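Local coordinates for protein probable translation initiation factor eIF-2B subunit delta (Schizosaccharomyces pombe, PDB 5B04) that forms part of the eIF2B complex, which catalyses the exchange of GDP for GTP on the gamma subunit of initiation factor eIF2, at residues A261-Y274 / I326-F340. Numbering follows the deposited sequence.
Sequences ATEKIQDGDVILTY and ISALSYIMQEVTKIF
I271 and L272 pair in parallel with K338 and I339, where strands 269-274 and 338-340 run side by side at 31°, their axes 4.6 Å apart at the closest. L272 lies opposite I339 and bonds to the residues flanking it: its N donates to K338 O at 2.8 Å, and its O accepts from F340 N at 3.0 Å. Two residues earlier, V270 O takes two donors, T337 N in the carbonyl plane and K338 N from above it. T337 OG1 lies between its own backbone N and carbonyl carbon (chi1 61°), a turn that brings it to V270 N at 2.8 Å while it donates to D269 OD1. The K338 chain runs extended to a bend at chi4 (62°), and NZ meets the same D269 OD1 at 3.2 Å in a salt bridge, on the syn side and from the same face of the carboxylate as T337. D269 OD2 accepts the backbone N of Q266 across the type II turn 266-269. An asparagine here would remove the negative charge and would probably leave the K338 ammonium without its countercharge, holding it at most by a neutral hydrogen bond. Strand 269-274 is the first in sequence of the mixed, mostly parallel Rossmann-like sheet of this family, with 294-300 on its other flank; helix 278-289 covers the face bearing I271 and F340, and helix 358-367 that bearing L272 and I339. On the I271 face, the F340 ring takes A261 CB at its edge, and I271 CG2 lies obliquely, 3.5 Å from F340 CD1, while I265 CG1 approaches CZ. On the L272 face, L272 CD1 packs against V336 CG2 at 3.7 Å and, crossing at about a right angle, against M333 CE.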
# COMPACT_ATOMS: atom_id res chain seq x y z
N ALA G 261 -25.19 -3.06 24.38
CA ALA G 261 -24.71 -4.04 23.42
C ALA G 261 -25.62 -5.26 23.34
O ALA G 261 -25.82 -5.82 22.26
CB ALA G 261 -23.30 -4.47 23.78
N THR G 262 -26.18 -5.66 24.48
CA THR G 262 -27.01 -6.86 24.55
C THR G 262 -28.26 -6.76 23.69
O THR G 262 -28.68 -7.73 23.07
CB THR G 262 -27.43 -7.16 26.01
OG1 THR G 262 -26.26 -7.25 26.83
CG2 THR G 262 -28.20 -8.46 26.10
N GLU G 263 -28.85 -5.57 23.64
CA GLU G 263 -30.08 -5.37 22.89
C GLU G 263 -29.84 -5.36 21.39
O GLU G 263 -30.79 -5.33 20.60
CB GLU G 263 -30.77 -4.07 23.33
CG GLU G 263 -31.25 -4.10 24.77
CD GLU G 263 -32.22 -5.24 25.04
OE1 GLU G 263 -33.07 -5.52 24.17
OE2 GLU G 263 -32.12 -5.86 26.11
N LYS G 264 -28.57 -5.38 20.99
CA LYS G 264 -28.23 -5.51 19.58
C LYS G 264 -28.16 -6.98 19.18
O LYS G 264 -28.12 -7.31 18.00
CB LYS G 264 -26.90 -4.81 19.28
CG LYS G 264 -27.06 -3.33 18.95
CD LYS G 264 -28.03 -3.14 17.81
CE LYS G 264 -28.22 -1.67 17.47
NZ LYS G 264 -29.09 -1.49 16.27
N ILE G 265 -28.14 -7.85 20.18
CA ILE G 265 -28.14 -9.29 19.95
C ILE G 265 -29.54 -9.79 19.63
O ILE G 265 -30.50 -9.49 20.34
CB ILE G 265 -27.59 -10.06 21.17
CG1 ILE G 265 -26.16 -9.61 21.48
CG2 ILE G 265 -27.64 -11.56 20.93
CD1 ILE G 265 -25.56 -10.28 22.70
N GLN G 266 -29.66 -10.56 18.55
CA GLN G 266 -30.94 -11.09 18.12
C GLN G 266 -30.93 -12.62 18.20
O GLN G 266 -29.87 -13.24 18.23
CB GLN G 266 -31.25 -10.63 16.69
CG GLN G 266 -31.15 -9.12 16.51
CD GLN G 266 -30.60 -8.73 15.16
OE1 GLN G 266 -30.70 -9.48 14.19
NE2 GLN G 266 -30.01 -7.54 15.08
N ASP G 267 -32.12 -13.22 18.26
CA ASP G 267 -32.23 -14.67 18.36
C ASP G 267 -31.71 -15.36 17.11
O ASP G 267 -32.21 -15.13 16.01
CB ASP G 267 -33.67 -15.09 18.63
CG ASP G 267 -34.07 -14.91 20.09
OD1 ASP G 267 -33.17 -14.66 20.92
OD2 ASP G 267 -35.28 -15.02 20.39
N GLY G 268 -30.71 -16.22 17.28
CA GLY G 268 -30.12 -16.94 16.17
C GLY G 268 -28.76 -16.39 15.81
O GLY G 268 -28.13 -16.85 14.85
N ASP G 269 -28.30 -15.41 16.57
CA ASP G 269 -27.00 -14.79 16.32
C ASP G 269 -25.84 -15.75 16.56
O ASP G 269 -25.88 -16.56 17.49
CB ASP G 269 -26.82 -13.54 17.19
CG ASP G 269 -27.27 -12.27 16.50
OD1 ASP G 269 -27.38 -12.27 15.25
OD2 ASP G 269 -27.52 -11.27 17.20
N VAL G 270 -24.83 -15.65 15.72
CA VAL G 270 -23.57 -16.35 15.94
C VAL G 270 -22.49 -15.31 16.18
O VAL G 270 -21.99 -14.69 15.24
CB VAL G 270 -23.19 -17.26 14.75
CG1 VAL G 270 -21.87 -17.95 15.01
CG2 VAL G 270 -24.29 -18.28 14.50
N ILE G 271 -22.13 -15.12 17.44
CA ILE G 271 -21.30 -14.00 17.85
C ILE G 271 -19.83 -14.39 18.03
O ILE G 271 -19.52 -15.39 18.68
CB ILE G 271 -21.83 -13.39 19.16
CG1 ILE G 271 -23.25 -12.86 18.95
CG2 ILE G 271 -20.91 -12.28 19.65
CD1 ILE G 271 -23.89 -12.32 20.20
N LEU G 272 -18.94 -13.58 17.46
CA LEU G 272 -17.51 -13.84 17.54
C LEU G 272 -16.84 -12.94 18.58
O LEU G 272 -16.87 -11.72 18.46
CB LEU G 272 -16.85 -13.65 16.17
CG LEU G 272 -15.44 -14.20 15.93
CD1 LEU G 272 -15.21 -14.38 14.44
CD2 LEU G 272 -14.35 -13.30 16.51
N THR G 273 -16.17 -13.55 19.53
CA THR G 273 -15.36 -12.80 20.45
C THR G 273 -13.96 -13.29 20.34
O THR G 273 -13.76 -14.46 20.19
CB THR G 273 -15.80 -13.03 21.88
OG1 THR G 273 -14.86 -12.41 22.75
CG2 THR G 273 -15.82 -14.47 22.15
N TYR G 274 -12.99 -12.40 20.41
CA TYR G 274 -11.62 -12.77 20.25
C TYR G 274 -10.98 -12.70 21.62
O TYR G 274 -11.21 -11.79 22.36
CB TYR G 274 -11.02 -11.93 19.15
CG TYR G 274 -9.54 -12.03 18.97
CD1 TYR G 274 -8.92 -13.23 18.85
CD2 TYR G 274 -8.79 -10.92 18.90
CE1 TYR G 274 -7.56 -13.31 18.68
CE2 TYR G 274 -7.45 -10.99 18.74
CZ TYR G 274 -6.85 -12.18 18.63
OH TYR G 274 -5.51 -12.22 18.45
N ILE G 326 -6.85 -18.33 15.26
CA ILE G 326 -6.97 -17.18 14.37
C ILE G 326 -6.62 -17.55 12.92
O ILE G 326 -6.99 -16.84 11.98
CB ILE G 326 -6.07 -16.01 14.84
CG1 ILE G 326 -6.47 -14.70 14.16
CG2 ILE G 326 -4.60 -16.32 14.62
CD1 ILE G 326 -5.77 -13.48 14.70
N SER G 327 -5.92 -18.66 12.75
CA SER G 327 -5.57 -19.15 11.42
C SER G 327 -6.80 -19.65 10.67
O SER G 327 -6.82 -19.69 9.44
CB SER G 327 -4.53 -20.27 11.52
OG SER G 327 -3.46 -19.90 12.37
N ALA G 328 -7.83 -20.03 11.43
CA ALA G 328 -9.05 -20.57 10.85
C ALA G 328 -10.13 -19.50 10.75
O ALA G 328 -11.32 -19.81 10.67
CB ALA G 328 -9.55 -21.75 11.67
N LEU G 329 -9.71 -18.24 10.76
CA LEU G 329 -10.64 -17.11 10.77
C LEU G 329 -11.54 -17.10 9.54
O LEU G 329 -12.76 -16.98 9.66
CB LEU G 329 -9.88 -15.79 10.86
CG LEU G 329 -10.76 -14.56 11.06
CD1 LEU G 329 -11.60 -14.71 12.32
CD2 LEU G 329 -9.91 -13.30 11.12
N SER G 330 -10.94 -17.22 8.36
CA SER G 330 -11.68 -17.23 7.10
C SER G 330 -12.76 -18.31 7.07
O SER G 330 -13.87 -18.07 6.61
CB SER G 330 -10.73 -17.44 5.93
OG SER G 330 -11.43 -17.48 4.70
N TYR G 331 -12.40 -19.48 7.57
CA TYR G 331 -13.31 -20.62 7.61
C TYR G 331 -14.51 -20.35 8.50
O TYR G 331 -15.66 -20.42 8.06
CB TYR G 331 -12.56 -21.87 8.09
CG TYR G 331 -13.42 -23.12 8.18
CD1 TYR G 331 -13.56 -23.96 7.08
CD2 TYR G 331 -14.06 -23.46 9.36
CE1 TYR G 331 -14.34 -25.10 7.16
CE2 TYR G 331 -14.84 -24.60 9.44
CZ TYR G 331 -14.97 -25.41 8.34
OH TYR G 331 -15.74 -26.55 8.42
N ILE G 332 -14.24 -20.03 9.76
CA ILE G 332 -15.28 -19.90 10.77
C ILE G 332 -16.13 -18.64 10.59
O ILE G 332 -17.25 -18.56 11.11
CB ILE G 332 -14.67 -19.91 12.19
CG1 ILE G 332 -15.73 -20.25 13.24
CG2 ILE G 332 -13.98 -18.58 12.50
CD1 ILE G 332 -16.40 -21.59 13.02
N MET G 333 -15.61 -17.67 9.85
CA MET G 333 -16.30 -16.39 9.66
C MET G 333 -17.61 -16.56 8.90
O MET G 333 -18.55 -15.78 9.09
CB MET G 333 -15.39 -15.40 8.93
CG MET G 333 -15.98 -14.00 8.77
SD MET G 333 -16.24 -13.15 10.34
CE MET G 333 -14.55 -12.96 10.91
N GLN G 334 -17.68 -17.58 8.07
CA GLN G 334 -18.87 -17.82 7.25
C GLN G 334 -20.08 -18.21 8.10
O GLN G 334 -21.22 -18.20 7.61
CB GLN G 334 -18.59 -18.91 6.21
CG GLN G 334 -17.55 -18.51 5.18
CD GLN G 334 -17.84 -19.09 3.81
OE1 GLN G 334 -18.07 -20.29 3.66
NE2 GLN G 334 -17.82 -18.23 2.79
N GLU G 335 -19.84 -18.55 9.36
CA GLU G 335 -20.92 -18.88 10.28
C GLU G 335 -21.30 -17.68 11.14
O GLU G 335 -22.42 -17.60 11.66
CB GLU G 335 -20.52 -20.05 11.19
CG GLU G 335 -20.40 -21.39 10.47
CD GLU G 335 -19.88 -22.49 11.37
OE1 GLU G 335 -20.03 -22.38 12.61
OE2 GLU G 335 -19.31 -23.47 10.85
N VAL G 336 -20.37 -16.74 11.27
CA VAL G 336 -20.53 -15.59 12.16
C VAL G 336 -21.49 -14.54 11.60
O VAL G 336 -21.45 -14.21 10.42
CB VAL G 336 -19.17 -14.93 12.44
CG1 VAL G 336 -19.32 -13.78 13.43
CG2 VAL G 336 -18.18 -15.95 12.97
N THR G 337 -22.36 -14.02 12.47
CA THR G 337 -23.29 -12.96 12.08
C THR G 337 -22.95 -11.63 12.74
O THR G 337 -23.30 -10.57 12.23
CB THR G 337 -24.75 -13.33 12.43
OG1 THR G 337 -24.86 -13.52 13.85
CG2 THR G 337 -25.16 -14.61 11.72
N LYS G 338 -22.27 -11.69 13.89
CA LYS G 338 -21.87 -10.48 14.60
C LYS G 338 -20.52 -10.64 15.30
O LYS G 338 -20.18 -11.72 15.79
CB LYS G 338 -22.93 -10.09 15.64
CG LYS G 338 -24.12 -9.35 15.05
CD LYS G 338 -25.11 -8.95 16.13
CE LYS G 338 -26.31 -8.23 15.53
NZ LYS G 338 -27.06 -9.11 14.58
N ILE G 339 -19.75 -9.56 15.33
CA ILE G 339 -18.44 -9.56 15.99
C ILE G 339 -18.40 -8.52 17.10
O ILE G 339 -18.68 -7.34 16.88
CB ILE G 339 -17.31 -9.27 14.98
CG1 ILE G 339 -17.28 -10.34 13.89
CG2 ILE G 339 -15.97 -9.20 15.70
CD1 ILE G 339 -16.34 -10.02 12.76
N PHE G 340 -18.04 -8.96 18.30
CA PHE G 340 -17.95 -8.06 19.45
C PHE G 340 -16.52 -7.95 19.95
O PHE G 340 -15.85 -8.95 20.20
CB PHE G 340 -18.86 -8.55 20.58
CG PHE G 340 -20.32 -8.24 20.36
CD1 PHE G 340 -21.02 -8.84 19.34
CD2 PHE G 340 -20.98 -7.34 21.19
CE1 PHE G 340 -22.36 -8.56 19.14
CE2 PHE G 340 -22.31 -7.06 21.00
CZ PHE G 340 -23.01 -7.67 19.97